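Local coordinates for protein putative NADH dehydrogenase/NAD(P)H nitroreductase (Parabacteroides distasonis, PDB 3M5K) that binds flavin mononucleotide and is probably an oxidoreductase of the FMN-dependent nitroreductase family, at residues 21-35 and 71-83. Residues are numbered along the deposited sequence; the frame is centred on the assembly and turned at random. Where two conformers were deposited one is given.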
loop_
_atom_site.group_PDB
_atom_site.type_symbol
_atom_site.label_atom_id
_atom_site.label_comp_id
_atom_site.label_asym_id
_atom_site.label_seq_id
_atom_site.Cartn_x
_atom_site.Cartn_y
_atom_site.Cartn_z
ATOM N N TYR A 21 -23.470 -1.372 -1.661
ATOM C CA TYR A 21 -23.324 -2.407 -2.681
ATOM C C TYR A 21 -24.696 -2.908 -3.184
ATOM O O TYR A 21 -25.706 -2.836 -2.463
ATOM C CB TYR A 21 -22.506 -3.589 -2.126
ATOM C CG TYR A 21 -21.331 -3.107 -1.295
ATOM C CD1 TYR A 21 -20.200 -2.531 -1.905
ATOM C CD2 TYR A 21 -21.369 -3.170 0.092
ATOM C CE1 TYR A 21 -19.129 -2.050 -1.126
ATOM C CE2 TYR A 21 -20.323 -2.685 0.880
ATOM C CZ TYR A 21 -19.194 -2.125 0.261
ATOM O OH TYR A 21 -18.192 -1.633 1.087
ATOM N N LYS A 22 -24.706 -3.412 -4.414
ATOM C CA LYS A 22 -25.834 -4.185 -4.916
ATOM C C LYS A 22 -25.940 -5.467 -4.130
ATOM O O LYS A 22 -24.983 -5.923 -3.519
ATOM C CB LYS A 22 -25.639 -4.504 -6.390
ATOM C CG LYS A 22 -25.665 -3.272 -7.227
ATOM C CD LYS A 22 -25.606 -3.607 -8.683
ATOM C CE LYS A 22 -25.620 -2.339 -9.540
ATOM N NZ LYS A 22 -26.708 -1.382 -9.138
ATOM N N ASP A 23 -27.109 -6.082 -4.161
ATOM C CA ASP A 23 -27.315 -7.261 -3.357
ATOM C C ASP A 23 -26.503 -8.459 -3.808
ATOM O O ASP A 23 -26.158 -9.312 -2.976
ATOM C CB ASP A 23 -28.808 -7.633 -3.286
ATOM C CG ASP A 23 -29.043 -8.955 -2.565
ATOM O OD1 ASP A 23 -28.978 -8.994 -1.321
ATOM O OD2 ASP A 23 -29.281 -9.966 -3.260
ATOM N N ARG A 24 -26.176 -8.527 -5.096
ATOM C CA ARG A 24 -25.602 -9.744 -5.659
ATOM C C ARG A 24 -24.184 -10.058 -5.170
ATOM O O ARG A 24 -23.380 -9.149 -4.983
ATOM C CB ARG A 24 -25.628 -9.706 -7.190
ATOM C CG ARG A 24 -24.777 -8.640 -7.875
ATOM C CD ARG A 24 -24.611 -9.004 -9.359
ATOM N NE ARG A 24 -23.927 -7.981 -10.153
ATOM C CZ ARG A 24 -24.470 -6.832 -10.551
ATOM N NH1 ARG A 24 -25.718 -6.519 -10.221
ATOM N NH2 ARG A 24 -23.750 -5.980 -11.271
ATOM N N PRO A 25 -23.876 -11.354 -4.967
ATOM C CA PRO A 25 -22.516 -11.733 -4.556
ATOM C C PRO A 25 -21.482 -11.508 -5.657
ATOM O O PRO A 25 -21.813 -11.412 -6.845
ATOM C CB PRO A 25 -22.628 -13.230 -4.238
ATOM C CG PRO A 25 -23.795 -13.707 -5.020
ATOM C CD PRO A 25 -24.756 -12.535 -5.107
ATOM N N VAL A 26 -20.230 -11.396 -5.239
ATOM C CA VAL A 26 -19.126 -11.258 -6.165
ATOM C C VAL A 26 -18.671 -12.664 -6.521
ATOM O O VAL A 26 -18.537 -13.520 -5.649
ATOM C CB VAL A 26 -17.980 -10.390 -5.554
ATOM C CG1 VAL A 26 -16.739 -10.398 -6.466
ATOM C CG2 VAL A 26 -18.504 -8.949 -5.267
ATOM N N GLU A 27 -18.427 -12.882 -7.810
ATOM C CA GLU A 27 -17.991 -14.171 -8.338
ATOM C C GLU A 27 -16.682 -14.627 -7.688
ATOM O O GLU A 27 -15.791 -13.803 -7.414
ATOM C CB GLU A 27 -17.813 -14.076 -9.851
ATOM C CG GLU A 27 -19.103 -13.672 -10.620
ATOM C CD GLU A 27 -19.276 -12.170 -10.843
ATOM O OE1 GLU A 27 -18.779 -11.343 -10.042
ATOM O OE2 GLU A 27 -19.949 -11.803 -11.836
ATOM N N LYS A 28 -16.567 -15.931 -7.450
ATOM C CA LYS A 28 -15.387 -16.494 -6.804
ATOM C C LYS A 28 -14.098 -16.231 -7.599
ATOM O O LYS A 28 -13.028 -16.079 -7.004
ATOM C CB LYS A 28 -15.569 -17.992 -6.548
ATOM C CG LYS A 28 -15.552 -18.848 -7.801
ATOM N N GLU A 29 -14.209 -16.157 -8.929
ATOM C CA GLU A 29 -13.060 -15.898 -9.791
ATOM C C GLU A 29 -12.547 -14.479 -9.557
ATOM O O GLU A 29 -11.337 -14.256 -9.527
ATOM C CB GLU A 29 -13.394 -16.071 -11.280
ATOM N N LYS A 30 -13.472 -13.537 -9.385
ATOM C CA LYS A 30 -13.101 -12.177 -9.077
ATOM C C LYS A 30 -12.473 -12.047 -7.657
ATOM O O LYS A 30 -11.480 -11.354 -7.503
ATOM C CB LYS A 30 -14.279 -11.240 -9.270
ATOM C CG LYS A 30 -14.731 -11.103 -10.725
ATOM C CD LYS A 30 -15.493 -9.808 -10.933
ATOM C CE LYS A 30 -15.966 -9.589 -12.367
ATOM N NZ LYS A 30 -16.134 -8.115 -12.626
ATOM N N ILE A 31 -13.038 -12.725 -6.654
ATOM C CA ILE A 31 -12.424 -12.754 -5.323
ATOM C C ILE A 31 -10.987 -13.294 -5.387
ATOM O O ILE A 31 -10.074 -12.747 -4.744
ATOM C CB ILE A 31 -13.266 -13.579 -4.297
ATOM C CG1 ILE A 31 -14.645 -12.938 -4.096
ATOM C CG2 ILE A 31 -12.539 -13.690 -2.956
ATOM C CD1 ILE A 31 -14.620 -11.489 -3.591
ATOM N N ASP A 32 -10.772 -14.352 -6.164
ATOM C CA ASP A 32 -9.449 -14.946 -6.247
ATOM C C ASP A 32 -8.431 -13.985 -6.897
ATOM O O ASP A 32 -7.283 -13.950 -6.480
ATOM C CB ASP A 32 -9.437 -16.294 -6.979
ATOM C CG ASP A 32 -8.086 -17.028 -6.816
ATOM O OD1 ASP A 32 -7.655 -17.262 -5.639
ATOM O OD2 ASP A 32 -7.439 -17.311 -7.862
ATOM N N LYS A 33 -8.871 -13.198 -7.869
ATOM C CA LYS A 33 -7.995 -12.204 -8.509
ATOM C C LYS A 33 -7.624 -11.082 -7.548
ATOM O O LYS A 33 -6.522 -10.566 -7.604
ATOM C CB LYS A 33 -8.660 -11.589 -9.739
ATOM C CG LYS A 33 -8.566 -12.476 -10.972
ATOM C CD LYS A 33 -9.422 -11.917 -12.095
ATOM C CE LYS A 33 -9.511 -12.925 -13.232
ATOM N NZ LYS A 33 -10.123 -12.298 -14.423
ATOM N N LEU A 34 -8.563 -10.713 -6.679
ATOM C CA LEU A 34 -8.327 -9.713 -5.649
ATOM C C LEU A 34 -7.214 -10.164 -4.712
ATOM O O LEU A 34 -6.315 -9.378 -4.380
ATOM C CB LEU A 34 -9.616 -9.403 -4.842
ATOM C CG LEU A 34 -10.786 -8.679 -5.552
ATOM C CD1 LEU A 34 -11.956 -8.546 -4.531
ATOM C CD2 LEU A 34 -10.391 -7.308 -6.094
ATOM N N ILE A 35 -7.274 -11.439 -4.339
ATOM C CA ILE A 35 -6.296 -12.057 -3.449
ATOM C C ILE A 35 -4.933 -12.111 -4.152
ATOM O O ILE A 35 -3.919 -11.703 -3.611
ATOM C CB ILE A 35 -6.720 -13.499 -3.063
ATOM C CG1 ILE A 35 -8.084 -13.499 -2.343
ATOM C CG2 ILE A 35 -5.640 -14.170 -2.192
ATOM C CD1 ILE A 35 -8.171 -12.499 -1.178
ATOM N N ALA A 71 -17.494 0.225 10.500
ATOM C CA ALA A 71 -17.607 -0.858 9.543
ATOM C C ALA A 71 -19.024 -1.433 9.551
ATOM O O ALA A 71 -19.241 -2.627 9.348
ATOM C CB ALA A 71 -16.534 -1.946 9.817
ATOM N N ARG A 72 -20.017 -0.560 9.715
ATOM C CA ARG A 72 -21.406 -1.038 9.814
ATOM C C ARG A 72 -21.918 -1.614 8.488
ATOM O O ARG A 72 -22.871 -2.408 8.479
ATOM C CB ARG A 72 -22.362 0.079 10.296
ATOM C CG ARG A 72 -22.017 0.734 11.600
ATOM C CD ARG A 72 -22.081 -0.186 12.786
ATOM N NE ARG A 72 -22.041 0.608 14.014
ATOM C CZ ARG A 72 -21.621 0.180 15.207
ATOM N NH1 ARG A 72 -21.162 -1.049 15.383
ATOM N NH2 ARG A 72 -21.633 1.015 16.244
HETATM N N MSE A 73 -21.270 -1.222 7.390
HETATM C CA MSE A 73 -21.602 -1.704 6.040
HETATM C C MSE A 73 -21.393 -3.209 5.841
HETATM O O MSE A 73 -21.910 -3.791 4.878
HETATM C CB MSE A 73 -20.841 -0.898 4.970
HETATM C CG MSE A 73 -19.408 -1.351 4.661
HETATM SE SE MSE A 73 -18.229 -0.970 6.139
HETATM C CE MSE A 73 -18.042 0.945 5.831
ATOM N N LEU A 74 -20.664 -3.845 6.757
ATOM C CA LEU A 74 -20.503 -5.306 6.740
ATOM C C LEU A 74 -21.871 -6.027 6.760
ATOM O O LEU A 74 -22.000 -7.136 6.264
ATOM C CB LEU A 74 -19.642 -5.796 7.910
ATOM C CG LEU A 74 -18.144 -5.538 7.731
ATOM C CD1 LEU A 74 -17.389 -5.775 9.048
ATOM C CD2 LEU A 74 -17.589 -6.400 6.596
ATOM N N LYS A 75 -22.875 -5.379 7.352
ATOM C CA LYS A 75 -24.245 -5.935 7.376
ATOM C C LYS A 75 -24.882 -5.951 5.997
ATOM O O LYS A 75 -25.823 -6.720 5.763
ATOM C CB LYS A 75 -25.126 -5.133 8.334
ATOM C CG LYS A 75 -25.818 -6.015 9.323
ATOM C CD LYS A 75 -26.433 -5.244 10.468
ATOM C CE LYS A 75 -26.302 -6.028 11.775
ATOM N NZ LYS A 75 -26.958 -5.266 12.869
ATOM N N GLU A 76 -24.363 -5.111 5.097
ATOM C CA GLU A 76 -24.921 -4.894 3.774
ATOM C C GLU A 76 -24.076 -5.453 2.627
ATOM O O GLU A 76 -24.247 -5.046 1.486
ATOM C CB GLU A 76 -25.144 -3.391 3.544
ATOM C CG GLU A 76 -25.871 -2.680 4.694
ATOM C CD GLU A 76 -27.227 -3.308 5.033
ATOM O OE1 GLU A 76 -27.853 -3.945 4.142
ATOM O OE2 GLU A 76 -27.674 -3.166 6.205
ATOM N N THR A 77 -23.180 -6.394 2.925
ATOM C CA THR A 77 -22.464 -7.099 1.878
ATOM C C THR A 77 -22.501 -8.585 2.128
ATOM O O THR A 77 -22.725 -9.009 3.251
ATOM C CB THR A 77 -20.976 -6.625 1.792
ATOM O OG1 THR A 77 -20.314 -7.344 0.741
ATOM C CG2 THR A 77 -20.236 -6.806 3.142
ATOM N N ARG A 78 -22.269 -9.369 1.076
ATOM C CA ARG A 78 -22.220 -10.811 1.198
ATOM C C ARG A 78 -20.792 -11.301 1.363
ATOM O O ARG A 78 -20.571 -12.477 1.627
ATOM C CB ARG A 78 -22.864 -11.475 -0.026
ATOM C CG ARG A 78 -24.362 -11.197 -0.165
ATOM C CD ARG A 78 -24.945 -11.913 -1.354
ATOM N NE ARG A 78 -26.398 -11.714 -1.432
ATOM C CZ ARG A 78 -27.299 -12.350 -0.676
ATOM N NH1 ARG A 78 -26.939 -13.270 0.221
ATOM N NH2 ARG A 78 -28.593 -12.079 -0.831
ATOM N N GLN A 79 -19.812 -10.412 1.189
ATOM C CA GLN A 79 -18.419 -10.828 1.275
ATOM C C GLN A 79 -17.481 -9.691 1.693
ATOM O O GLN A 79 -17.658 -8.517 1.318
ATOM C CB GLN A 79 -17.922 -11.460 -0.047
ATOM C CG GLN A 79 -18.006 -10.529 -1.269
ATOM C CD GLN A 79 -19.391 -10.479 -1.871
ATOM O OE1 GLN A 79 -19.925 -11.523 -2.240
ATOM N NE2 GLN A 79 -19.979 -9.285 -1.987
ATOM N N ALA A 80 -16.484 -10.076 2.476
ATOM C CA ALA A 80 -15.410 -9.180 2.890
ATOM C C ALA A 80 -14.120 -9.976 2.942
ATOM O O ALA A 80 -14.121 -11.184 3.193
ATOM C CB ALA A 80 -15.715 -8.568 4.259
ATOM N N ILE A 81 -13.013 -9.268 2.756
ATOM C CA ILE A 81 -11.699 -9.847 2.896
ATOM C C ILE A 81 -10.943 -9.158 4.040
ATOM O O ILE A 81 -10.846 -7.927 4.092
ATOM C CB ILE A 81 -10.878 -9.726 1.593
ATOM C CG1 ILE A 81 -11.613 -10.460 0.452
ATOM C CG2 ILE A 81 -9.466 -10.293 1.800
ATOM C CD1 ILE A 81 -11.053 -10.183 -0.963
ATOM N N VAL A 82 -10.415 -9.969 4.941
ATOM C CA VAL A 82 -9.614 -9.491 6.082
ATOM C C VAL A 82 -8.137 -9.757 5.813
ATOM O O VAL A 82 -7.727 -10.918 5.662
ATOM C CB VAL A 82 -10.083 -10.165 7.405
ATOM C CG1 VAL A 82 -9.248 -9.703 8.616
ATOM C CG2 VAL A 82 -11.621 -9.846 7.623
ATOM N N VAL A 83 -7.360 -8.679 5.669
ATOM C CA VAL A 83 -5.931 -8.803 5.466
ATOM C C VAL A 83 -5.247 -8.823 6.826
ATOM O O VAL A 83 -5.440 -7.917 7.623
ATOM C CB VAL A 83 -5.356 -7.676 4.542
ATOM C CG1 VAL A 83 -3.826 -7.913 4.311
ATOM C CG2 VAL A 83 -6.180 -7.577 3.218
HETATM O O HOH W 1 -24.994 -2.058 0.648
HETATM O O HOH W 2 -22.985 -8.821 -1.961
#
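The ring of Tyr21 meets the 3-10 segment 72-75 and the residues after it with its edge: Glu76 O lies in the ring plane, 3.7 Å from CD2, and Met73 CG sits near that plane, 3.8 Å from OH. Thr77 CB comes in obliquely against CD2 and CE2, and OH is hydrogen-bonded to the carbonyl of Val18. The guanidinium of Arg78 likewise works at its edge, where NE gives a hydrogen bond to Asp23 O at 2.9 Å, close to the guanidinium plane. NH2 adds a salt bridge to Asp23 OD1 at 3.1 Å; its individual hydrogen bonds to the two carboxylate oxygens are weak, and the planes stand 84° apart, which excludes a coplanar bidentate pair. Beside this, the Arg78 chain, extended from CG to NE, runs alongside the Pro25 ring.

Gln79 has CG between its backbone N and carbonyl carbon (chi1 60°) and bends again at chi2, which turns the amide to Val26. There OE1 accepts from Val26 N at 3.0 Å in a nearly straight bond (172°), although the donor stands above the carbonyl plane. NE2 donates to Val149 O and to a water that also joins Arg24 O and Arg78 N. With an alanine here, Val26 N is likely to lose its side-chain acceptor, and the water one of its anchors.

Further along, Ile81 CD1 packs on Ile35 CD1 at 3.7 Å and also on Leu34 CD1. The axes of helix 28-35 and strand 79-83, which pairs with strand 141-150 in the antiparallel sheet, approach to 10.8 Å. Met73, which touches the bound FMN, links the Tyr21 packing to the flavin pocket. The buried Gln79 amide, hydrogen-bonded through both OE1 and NE2, thus ties loop 21-27 to the sheet by polar contacts, between the exposed Asp23-Arg78 salt bridge and the aliphatic interior.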